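Local coordinates for phosphate-binding protein (Xanthomonas axonopodis pv. citri, PDB 5UB3), which probably serves as a periplasmic binding protein of the phosphonate-binding type that works with a partner diguanylate cyclase, and is here bound to chloride, at residues 111-115 / 151-156; 67-71 / 265-269; 163-167 / 179-185. All blocks are in the same frame, centred on the assembly; numbering follows the deposited sequence.

Interaction 1 of 3, residues 111-115 / 151-156; sequences LRGHT and PARGSA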
ATOM      1  N   LEU A 111     -12.923 -18.637   8.380  1.00 25.89           N
ATOM      2  CA  LEU A 111     -12.232 -17.743   9.306  1.00 26.79           C
ATOM      3  C   LEU A 111     -12.973 -17.525  10.636  1.00 27.78           C
ATOM      4  O   LEU A 111     -12.334 -17.158  11.636  1.00 27.10           O
ATOM      5  CB  LEU A 111     -12.002 -16.356   8.714  1.00 27.93           C
ATOM      6  CG  LEU A 111     -10.602 -16.079   8.269  1.00 30.26           C
ATOM      7  CD1 LEU A 111     -10.302 -16.956   7.043  1.00 31.55           C
ATOM      8  CD2 LEU A 111     -10.531 -14.604   7.934  1.00 30.56           C
ATOM      9  N   ARG A 112     -14.292 -17.744  10.650  1.00 28.60           N
ATOM     10  CA  ARG A 112     -15.091 -17.599  11.876  1.00 32.35           C
ATOM     11  C   ARG A 112     -14.602 -18.525  12.953  1.00 30.26           C
ATOM     12  O   ARG A 112     -14.215 -19.648  12.692  1.00 31.14           O
ATOM     13  CB  ARG A 112     -16.595 -17.685  11.573  1.00 38.96           C
ATOM     14  CG  ARG A 112     -16.939 -16.570  10.554  1.00 44.04           C
ATOM     15  CD  ARG A 112     -18.348 -16.038  10.549  1.00 45.82           C
ATOM     16  NE  ARG A 112     -19.247 -17.129  10.255  1.00 54.90           N
ATOM     17  CZ  ARG A 112     -20.233 -17.583  11.037  1.00 55.44           C
ATOM     18  NH1 ARG A 112     -20.573 -17.025  12.220  1.00 46.51           N
ATOM     19  NH2 ARG A 112     -20.932 -18.611  10.588  1.00 60.05           N
ATOM     20  N   GLY A 113     -14.440 -17.989  14.146  1.00 28.86           N
ATOM     21  CA  GLY A 113     -13.698 -18.671  15.196  1.00 25.73           C
ATOM     22  C   GLY A 113     -12.198 -18.603  15.211  1.00 25.01           C
ATOM     23  O   GLY A 113     -11.592 -19.107  16.115  1.00 28.34           O
ATOM     24  N   HIS A 114     -11.571 -17.975  14.225  1.00 23.10           N
ATOM     25  CA  HIS A 114     -10.136 -18.031  14.051  1.00 23.54           C
ATOM     26  C   HIS A 114      -9.529 -16.648  13.999  1.00 20.38           C
ATOM     27  O   HIS A 114     -10.244 -15.653  13.956  1.00 21.29           O
ATOM     28  CB  HIS A 114      -9.806 -18.801  12.785  1.00 26.11           C
ATOM     29  CG  HIS A 114     -10.074 -20.259  12.930  1.00 28.46           C
ATOM     30  ND1 HIS A 114     -11.189 -20.859  12.403  1.00 32.88           N
ATOM     31  CD2 HIS A 114      -9.429 -21.214  13.634  1.00 28.22           C
ATOM     32  CE1 HIS A 114     -11.206 -22.132  12.742  1.00 32.50           C
ATOM     33  NE2 HIS A 114     -10.141 -22.373  13.487  1.00 30.84           N
ATOM     34  N   THR A 115      -8.215 -16.596  13.990  1.00 18.21           N
ATOM     35  CA  THR A 115      -7.510 -15.353  14.077  1.00 19.46           C
ATOM     36  C   THR A 115      -6.786 -15.069  12.744  1.00 18.85           C
ATOM     37  O   THR A 115      -6.341 -15.949  12.033  1.00 18.07           O
ATOM     38  CB  THR A 115      -6.535 -15.361  15.278  1.00 20.17           C
ATOM     39  OG1 THR A 115      -5.613 -16.411  15.087  1.00 18.72           O
ATOM     40  CG2 THR A 115      -7.255 -15.602  16.539  1.00 19.84           C
ATOM     41  N   PRO A 151     -11.035 -14.820  19.562  1.00 20.68           N
ATOM     42  CA  PRO A 151     -12.225 -14.311  18.949  1.00 22.91           C
ATOM     43  C   PRO A 151     -13.487 -14.810  19.652  1.00 24.04           C
ATOM     44  O   PRO A 151     -13.452 -15.807  20.336  1.00 21.21           O
ATOM     45  CB  PRO A 151     -12.122 -14.841  17.519  1.00 23.45           C
ATOM     46  CG  PRO A 151     -11.404 -16.119  17.641  1.00 25.49           C
ATOM     47  CD  PRO A 151     -10.421 -15.891  18.754  1.00 25.20           C
ATOM     48  N   ALA A 152     -14.559 -14.055  19.525  1.00 26.81           N
ATOM     49  CA  ALA A 152     -15.864 -14.535  19.970  1.00 29.95           C
ATOM     50  C   ALA A 152     -16.161 -15.761  19.087  1.00 32.66           C
ATOM     51  O   ALA A 152     -15.688 -15.861  17.947  1.00 29.63           O
ATOM     52  CB  ALA A 152     -16.919 -13.448  19.745  1.00 31.15           C
ATOM     53  N   ARG A 153     -16.890 -16.735  19.592  1.00 37.39           N
ATOM     54  CA  ARG A 153     -17.275 -17.808  18.655  1.00 39.51           C
ATOM     55  C   ARG A 153     -18.365 -17.244  17.724  1.00 34.75           C
ATOM     56  O   ARG A 153     -19.155 -16.371  18.110  1.00 35.79           O
ATOM     57  CB  ARG A 153     -17.620 -19.110  19.348  1.00 43.29           C
ATOM     58  CG  ARG A 153     -18.789 -19.081  20.299  1.00 48.82           C
ATOM     59  CD  ARG A 153     -18.740 -20.326  21.173  1.00 51.92           C
ATOM     60  NE  ARG A 153     -17.754 -20.121  22.229  1.00 55.86           N
ATOM     61  CZ  ARG A 153     -16.721 -20.914  22.545  1.00 57.00           C
ATOM     62  NH1 ARG A 153     -16.467 -22.063  21.896  1.00 57.51           N
ATOM     63  NH2 ARG A 153     -15.934 -20.542  23.568  1.00 54.70           N
ATOM     64  N   GLY A 154     -18.302 -17.651  16.474  1.00 33.57           N
ATOM     65  CA  GLY A 154     -19.099 -17.064  15.455  1.00 33.33           C
ATOM     66  C   GLY A 154     -18.352 -15.935  14.781  1.00 33.24           C
ATOM     67  O   GLY A 154     -18.738 -15.532  13.688  1.00 35.11           O
ATOM     68  N   SER A 155     -17.282 -15.408  15.373  1.00 29.06           N
ATOM     69  CA  SER A 155     -16.577 -14.265  14.734  1.00 27.88           C
ATOM     70  C   SER A 155     -15.091 -14.589  14.534  1.00 25.37           C
ATOM     71  O   SER A 155     -14.567 -15.466  15.215  1.00 29.42           O
ATOM     72  CB  SER A 155     -16.742 -13.004  15.574  1.00 28.14           C
ATOM     73  OG  SER A 155     -18.099 -12.666  15.683  1.00 25.05           O
ATOM     74  N   ALA A 156     -14.448 -13.921  13.591  1.00 22.89           N
ATOM     75  CA  ALA A 156     -13.015 -13.913  13.541  1.00 21.25           C
ATOM     76  C   ALA A 156     -12.494 -12.791  14.451  1.00 21.38           C
ATOM     77  O   ALA A 156     -13.262 -11.975  15.044  1.00 21.58           O
ATOM     78  CB  ALA A 156     -12.545 -13.689  12.136  1.00 22.95           C
TER

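Interaction 2 of 3, residues 67-71 / 265-269; sequences TGAAM and LQELS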
ATOM      1  N   THR A  67      -2.505   1.772  -3.649  1.00 16.60           N
ATOM      2  CA  THR A  67      -3.744   2.458  -3.902  1.00 16.46           C
ATOM      3  C   THR A  67      -4.693   2.626  -2.724  1.00 16.39           C
ATOM      4  O   THR A  67      -5.380   3.613  -2.662  1.00 19.38           O
ATOM      5  CB  THR A  67      -4.450   1.802  -5.074  1.00 16.17           C
ATOM      6  OG1 THR A  67      -4.492   0.400  -4.866  1.00 18.25           O
ATOM      7  CG2 THR A  67      -3.697   2.107  -6.338  1.00 16.26           C
ATOM      8  N   GLY A  68      -4.771   1.658  -1.817  1.00 14.91           N
ATOM      9  CA  GLY A  68      -5.554   1.810  -0.615  1.00 15.27           C
ATOM     10  C   GLY A  68      -5.097   2.968   0.272  1.00 14.32           C
ATOM     11  O   GLY A  68      -5.904   3.801   0.669  1.00 14.85           O
ATOM     12  N   ALA A  69      -3.819   2.994   0.643  1.00 14.65           N
ATOM     13  CA  ALA A  69      -3.220   4.114   1.377  1.00 15.74           C
ATOM     14  C   ALA A  69      -3.479   5.387   0.678  1.00 15.39           C
ATOM     15  O   ALA A  69      -3.761   6.445   1.271  1.00 15.80           O
ATOM     16  CB  ALA A  69      -1.719   3.908   1.543  1.00 15.57           C
ATOM     17  N   ALA A  70      -3.361   5.318  -0.632  1.00 17.20           N
ATOM     18  CA  ALA A  70      -3.608   6.524  -1.438  1.00 16.15           C
ATOM     19  C   ALA A  70      -5.008   7.048  -1.219  1.00 16.39           C
ATOM     20  O   ALA A  70      -5.208   8.243  -1.104  1.00 15.82           O
ATOM     21  CB  ALA A  70      -3.367   6.254  -2.917  1.00 15.12           C
ATOM     22  N   MET A  71      -5.971   6.132  -1.198  1.00 16.69           N
ATOM     23  CA  MET A  71      -7.339   6.515  -1.013  1.00 17.57           C
ATOM     24  C   MET A  71      -7.581   7.022   0.397  1.00 16.26           C
ATOM     25  O   MET A  71      -8.386   7.929   0.552  1.00 15.04           O
ATOM     26  CB  MET A  71      -8.312   5.395  -1.432  1.00 17.40           C
ATOM     27  CG  MET A  71      -8.214   5.073  -2.920  1.00 17.83           C
ATOM     28  SD  MET A  71      -8.581   6.464  -3.974  1.00 20.27           S
ATOM     29  CE  MET A  71      -6.953   7.168  -4.386  1.00 20.70           C
ATOM     30  N   LEU A 265     -10.169   3.252  -8.875  1.00 20.59           N
ATOM     31  CA  LEU A 265      -9.823   3.954  -7.633  1.00 21.36           C
ATOM     32  C   LEU A 265     -11.036   4.395  -6.871  1.00 22.53           C
ATOM     33  O   LEU A 265     -11.057   4.336  -5.645  1.00 22.09           O
ATOM     34  CB  LEU A 265      -8.917   5.154  -7.896  1.00 21.02           C
ATOM     35  CG  LEU A 265      -7.509   4.761  -8.328  1.00 20.79           C
ATOM     36  CD1 LEU A 265      -6.741   6.087  -8.616  1.00 19.80           C
ATOM     37  CD2 LEU A 265      -6.782   3.949  -7.275  1.00 20.61           C
ATOM     38  N   GLN A 266     -12.071   4.829  -7.589  1.00 24.42           N
ATOM     39  CA  GLN A 266     -13.319   5.205  -6.938  1.00 27.52           C
ATOM     40  C   GLN A 266     -13.959   3.975  -6.200  1.00 25.35           C
ATOM     41  O   GLN A 266     -14.415   4.099  -5.045  1.00 24.96           O
ATOM     42  CB  GLN A 266     -14.238   5.866  -7.970  1.00 33.26           C
ATOM     43  CG  GLN A 266     -15.437   6.571  -7.396  1.00 40.03           C
ATOM     44  CD  GLN A 266     -16.421   5.576  -6.819  1.00 41.93           C
ATOM     45  OE1 GLN A 266     -16.853   4.667  -7.515  1.00 49.55           O
ATOM     46  NE2 GLN A 266     -16.747   5.711  -5.533  1.00 42.19           N
ATOM     47  N   GLU A 267     -13.947   2.807  -6.827  1.00 24.46           N
ATOM     48  CA  GLU A 267     -14.524   1.597  -6.174  1.00 25.91           C
ATOM     49  C   GLU A 267     -13.694   1.207  -4.953  1.00 24.42           C
ATOM     50  O   GLU A 267     -14.230   0.857  -3.903  1.00 22.54           O
ATOM     51  CB  GLU A 267     -14.566   0.448  -7.117  1.00 25.61           C
ATOM     52  CG  GLU A 267     -15.641   0.659  -8.146  1.00 31.58           C
ATOM     53  CD  GLU A 267     -15.576  -0.342  -9.294  1.00 35.10           C
ATOM     54  OE1 GLU A 267     -14.708  -1.240  -9.277  1.00 33.28           O
ATOM     55  OE2 GLU A 267     -16.412  -0.210 -10.220  1.00 38.79           O
ATOM     56  N   LEU A 268     -12.380   1.289  -5.111  1.00 22.89           N
ATOM     57  CA  LEU A 268     -11.484   0.995  -4.013  1.00 23.71           C
ATOM     58  C   LEU A 268     -11.685   1.998  -2.918  1.00 22.64           C
ATOM     59  O   LEU A 268     -11.838   1.626  -1.742  1.00 24.91           O
ATOM     60  CB  LEU A 268     -10.041   0.968  -4.485  1.00 24.46           C
ATOM     61  CG  LEU A 268      -8.977   0.911  -3.387  1.00 23.69           C
ATOM     62  CD1 LEU A 268      -9.149  -0.312  -2.505  1.00 25.73           C
ATOM     63  CD2 LEU A 268      -7.625   0.888  -4.046  1.00 24.27           C
ATOM     64  N   SER A 269     -11.714   3.278  -3.262  1.00 21.69           N
ATOM     65  CA  SER A 269     -12.013   4.282  -2.280  1.00 20.50           C
ATOM     66  C   SER A 269     -13.324   4.013  -1.498  1.00 21.44           C
ATOM     67  O   SER A 269     -13.352   4.076  -0.270  1.00 20.98           O
ATOM     68  CB  SER A 269     -12.051   5.641  -2.896  1.00 20.54           C
ATOM     69  OG  SER A 269     -12.239   6.523  -1.839  1.00 21.89           O
TER

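Interaction 3 of 3, residues 163-167 / 179-185; sequences SKLNV and GALSNVD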
ATOM      1  N   SER A 163       4.812  -6.155  10.239  1.00 27.00           N
ATOM      2  CA  SER A 163       5.566  -6.386   9.033  1.00 27.14           C
ATOM      3  C   SER A 163       4.934  -7.519   8.231  1.00 22.98           C
ATOM      4  O   SER A 163       4.255  -8.418   8.765  1.00 22.73           O
ATOM      5  CB  SER A 163       7.005  -6.734   9.357  1.00 26.68           C
ATOM      6  OG  SER A 163       7.091  -8.083   9.729  1.00 26.97           O
ATOM      7  N   LYS A 164       5.200  -7.513   6.945  1.00 22.01           N
ATOM      8  CA  LYS A 164       4.727  -8.637   6.117  1.00 22.11           C
ATOM      9  C   LYS A 164       5.327  -9.999   6.576  1.00 23.44           C
ATOM     10  O   LYS A 164       4.640 -11.068   6.591  1.00 20.92           O
ATOM     11  CB  LYS A 164       5.024  -8.349   4.684  1.00 23.51           C
ATOM     12  CG  LYS A 164       4.278  -7.158   4.118  1.00 24.82           C
ATOM     13  CD  LYS A 164       4.776  -6.809   2.736  1.00 25.39           C
ATOM     14  CE  LYS A 164       4.075  -5.564   2.292  1.00 27.87           C
ATOM     15  NZ  LYS A 164       4.316  -5.347   0.861  1.00 29.04           N
ATOM     16  N   LEU A 165       6.607  -9.960   6.967  1.00 26.00           N
ATOM     17  CA  LEU A 165       7.303 -11.170   7.391  1.00 27.29           C
ATOM     18  C   LEU A 165       6.659 -11.686   8.641  1.00 25.43           C
ATOM     19  O   LEU A 165       6.502 -12.887   8.816  1.00 25.14           O
ATOM     20  CB  LEU A 165       8.786 -10.875   7.667  1.00 32.13           C
ATOM     21  CG  LEU A 165       9.646 -12.059   8.156  1.00 32.50           C
ATOM     22  CD1 LEU A 165       9.500 -13.288   7.277  1.00 33.58           C
ATOM     23  CD2 LEU A 165      11.109 -11.650   8.235  1.00 33.07           C
ATOM     24  N   ASN A 166       6.275 -10.771   9.530  1.00 25.53           N
ATOM     25  CA  ASN A 166       5.540 -11.190  10.735  1.00 22.74           C
ATOM     26  C   ASN A 166       4.206 -11.882  10.437  1.00 21.60           C
ATOM     27  O   ASN A 166       3.856 -12.866  11.061  1.00 21.36           O
ATOM     28  CB  ASN A 166       5.355 -10.014  11.687  1.00 23.68           C
ATOM     29  CG  ASN A 166       6.621  -9.678  12.488  1.00 24.23           C
ATOM     30  OD1 ASN A 166       7.668 -10.316  12.370  1.00 22.98           O
ATOM     31  ND2 ASN A 166       6.499  -8.679  13.319  1.00 25.35           N
ATOM     32  N   VAL A 167       3.461 -11.395   9.463  1.00 19.37           N
ATOM     33  CA  VAL A 167       2.236 -12.104   9.076  1.00 20.46           C
ATOM     34  C   VAL A 167       2.603 -13.553   8.740  1.00 20.06           C
ATOM     35  O   VAL A 167       2.008 -14.490   9.217  1.00 19.26           O
ATOM     36  CB  VAL A 167       1.595 -11.440   7.866  1.00 18.49           C
ATOM     37  CG1 VAL A 167       0.428 -12.252   7.376  1.00 18.91           C
ATOM     38  CG2 VAL A 167       1.120 -10.041   8.219  1.00 20.56           C
ATOM     39  N   GLY A 179      -3.254 -15.595   7.496  1.00 15.85           N
ATOM     40  CA  GLY A 179      -2.491 -14.442   7.160  1.00 17.21           C
ATOM     41  C   GLY A 179      -3.021 -13.793   5.901  1.00 16.69           C
ATOM     42  O   GLY A 179      -3.634 -14.480   5.104  1.00 19.19           O
ATOM     43  N   ALA A 180      -2.833 -12.471   5.772  1.00 18.03           N
ATOM     44  CA  ALA A 180      -3.201 -11.768   4.541  1.00 17.54           C
ATOM     45  C   ALA A 180      -1.961 -11.086   4.013  1.00 18.55           C
ATOM     46  O   ALA A 180      -1.275 -10.435   4.740  1.00 18.02           O
ATOM     47  CB  ALA A 180      -4.296 -10.782   4.768  1.00 18.47           C
ATOM     48  N   LEU A 181      -1.665 -11.311   2.735  1.00 18.91           N
ATOM     49  CA  LEU A 181      -0.576 -10.604   2.025  1.00 19.30           C
ATOM     50  C   LEU A 181      -0.992 -10.390   0.571  1.00 18.56           C
ATOM     51  O   LEU A 181      -1.937 -11.062   0.119  1.00 18.02           O
ATOM     52  CB  LEU A 181       0.643 -11.467   2.015  1.00 20.77           C
ATOM     53  CG  LEU A 181       1.429 -11.686   3.291  1.00 22.98           C
ATOM     54  CD1 LEU A 181       2.565 -12.644   3.002  1.00 25.20           C
ATOM     55  CD2 LEU A 181       2.016 -10.400   3.802  1.00 24.77           C
ATOM     56  N   SER A 182      -0.260  -9.538  -0.184  1.00 18.93           N
ATOM     57  CA  SER A 182      -0.544  -9.394  -1.627  1.00 18.57           C
ATOM     58  C   SER A 182      -0.032 -10.645  -2.344  1.00 19.06           C
ATOM     59  O   SER A 182       0.863 -11.353  -1.883  1.00 17.90           O
ATOM     60  CB  SER A 182       0.169  -8.179  -2.275  1.00 17.52           C
ATOM     61  OG  SER A 182       1.521  -8.506  -2.471  1.00 17.46           O
ATOM     62  N   ASN A 183      -0.576 -10.871  -3.518  1.00 19.19           N
ATOM     63  CA  ASN A 183      -0.105 -11.935  -4.376  1.00 19.77           C
ATOM     64  C   ASN A 183       1.323 -11.740  -4.757  1.00 20.45           C
ATOM     65  O   ASN A 183       2.023 -12.670  -4.945  1.00 21.13           O
ATOM     66  CB  ASN A 183      -0.967 -12.020  -5.607  1.00 19.84           C
ATOM     67  CG  ASN A 183      -0.883 -10.770  -6.455  1.00 20.15           C
ATOM     68  OD1 ASN A 183      -1.048  -9.630  -6.003  1.00 16.81           O
ATOM     69  ND2 ASN A 183      -0.585 -10.992  -7.707  1.00 21.18           N
ATOM     70  N   VAL A 184       1.782 -10.500  -4.792  1.00 23.05           N
ATOM     71  CA  VAL A 184       3.189 -10.217  -5.103  1.00 23.48           C
ATOM     72  C   VAL A 184       4.100 -10.555  -3.934  1.00 23.70           C
ATOM     73  O   VAL A 184       5.191 -11.172  -4.085  1.00 22.88           O
ATOM     74  CB  VAL A 184       3.383  -8.750  -5.460  1.00 23.45           C
ATOM     75  CG1 VAL A 184       4.841  -8.490  -5.852  1.00 24.93           C
ATOM     76  CG2 VAL A 184       2.453  -8.374  -6.586  1.00 25.27           C
ATOM     77  N   ASP A 185       3.647 -10.169  -2.750  1.00 23.10           N
ATOM     78  CA  ASP A 185       4.322 -10.529  -1.528  1.00 24.05           C
ATOM     79  C   ASP A 185       4.540 -12.015  -1.394  1.00 24.56           C
ATOM     80  O   ASP A 185       5.597 -12.439  -0.959  1.00 22.85           O
ATOM     81  CB  ASP A 185       3.491 -10.132  -0.324  1.00 26.03           C
ATOM     82  CG  ASP A 185       3.374  -8.665  -0.131  1.00 25.35           C
ATOM     83  OD1 ASP A 185       4.221  -7.863  -0.575  1.00 28.66           O
ATOM     84  OD2 ASP A 185       2.413  -8.311   0.564  1.00 28.64           O
TER

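Interaction 1 of 3, residues 111-115 / 151-156
The guanidinium of Arg112 meets the carbonyl of Gly154 at its edge: NH1 donates to Gly154 O over 2.8 Å, with the acceptor tilted 19° from the guanidinium plane while the N-H arrives in the carbonyl plane, on a lone pair. A bend at chi3 (-60°) brings NH1 to Gly154 O, and the aliphatic part of the arm also skirts this oxygen, with Arg112 CD 3.2 Å from Gly154 O. The second bond is oriented differently. Gly113 N lies 2.7 Å from Ser155 O but stands 62° above that carbonyl plane, away from the lone pairs. The proline ring of Pro151 packs with its CG 3.4 Å from Gly113 O. Farther along, Ala156 CA makes a CA-H...O contact to His114 O at 3.3 Å, and Ala156 CB rests 3.5 Å from Leu111 O. The imidazole of His114 stays out of the junction, its ND1 bonded mainly to Gln110 O. Each segment contains a type II beta turn, Leu111 to His114 and Ala152 to Ser155, with glycine at its third position. Docked together at the surface, they are paired turns leading into the neighbouring parallel strands 115-118 and 156-160.

Interaction 2 of 3, residues 67-71 / 265-269
Helices 67-71 and 265-269 cross steeply, their local axes approaching to 9.6 Å at an angle of 72° between N-to-C directions, with Met71, Thr67, Leu265, Leu268 and Ser269 filling the crossing. Met71 buries the most surface. Its chain folds at chi2 (-60°) and again at chi3 (96°), which lays the sulfur against the backbone and side chains of the other helix instead of extending the methyl toward it: Met71 SD sits 3.7 Å from Leu265 O and 3.7 Å from Ser269 CB, while Leu265 CB lies 4.1 Å from the same sulfur. At the other end of the contact one methyl of Leu268 reaches the first turn of helix 67-75. Leu268 CD2 is 3.3 Å from Thr67 OG1 and 3.5 Å from Thr67 CB, the latter tighter than ordinary carbon contact, and it also touches the backbone N of Gly68, with 3.7 Å from Leu268 CD2 to Gly68 N. The two branches of Thr67 thus have separate tasks. CG2 turns to Leu265, whose CD2 it meets at 3.7 Å with the side chains crossing at about a right angle; OG1 spends its polarity on Pro210 O, in strand 209-217. Ser269 offers its CB to methionine while its OG bonds to Gln75 NE2 of the partner helix. No hydrogen bond spans the two segments. The chemistry of their meeting is therefore that of apolar and sulfur packing, to which the bond from Ser269 OG to Gln75 NE2, one turn further along helix 67-75, adds a polar tie between that helix and the long C-terminal helix 259-277.

Interaction 3 of 3, residues 163-167 / 179-185
Lys164 and Asp185 form the salt bridge of this contact. The lysine runs extended beyond CG and brings NZ to Asp185 OD1 at 2.9 Å, on the syn side of the carboxylate and 19° out of its plane; its chain crosses the aspartate at about a right angle, with CD above the carboxylate face and NZ dropping toward its plane. The other oxygen belongs to a capping box: Ser182 N donates to Asp185 OD2 over 3.0 Å, approaching from the opposite face (40° out of the plane), and in return Asp185 N donates almost straight, at 171°, to Ser182 OG over 2.7 Å. Each carboxylate oxygen of the buried Asp185 thus has its own donor, an arrangement that should limit rotation of the group and would be expected to favour its charged form. On the facing segment Ser163 caps its helix in a simpler way, accepting from Asn166 N at 2.8 Å on OG.

Van der Waals contacts make up the rest. Leu181 CD2 touches Lys164 CB at 3.7 Å and lies 4.2 Å from Val167 CB. Val167 CG1, placed anti to the backbone N, comes over the strand backbone, 3.7 Å from Gly179 CA and 3.6 Å from Ala180 O; a beta carbon on Gly179 would point at this methyl and clash, so the close approach depends on glycine.

Helix 164-172 therefore packs on strand 178-182, which runs between strands 92-100 and 115-118. Phe98 and Ala117 extend the packing round Val167, and Ser125 of helix 124-136 lies beside Asp185 and Ser182.

From the N terminus, the chain first enters interaction 2 at helix 67-71, whose partner arrives only 194 residues later in the C-terminal helix. Both other contacts are enclosed within that long span and follow one another in series: interaction 1 closes the excursion from 115 to 151, through helix 124-136 and strand 141-143, and interaction 3 then closes a short one from 167 to 179. The nearest atoms of interactions 1 and 3 are about 5 Å apart; strands 115-118, 156-160 and 178-182 connect their neighbourhoods. Interaction 2 lies across the chain's centre from interaction 3, about 19 Å between centres, and ties helix 259-277 to helix 67-75, which directly follows strand 62-66.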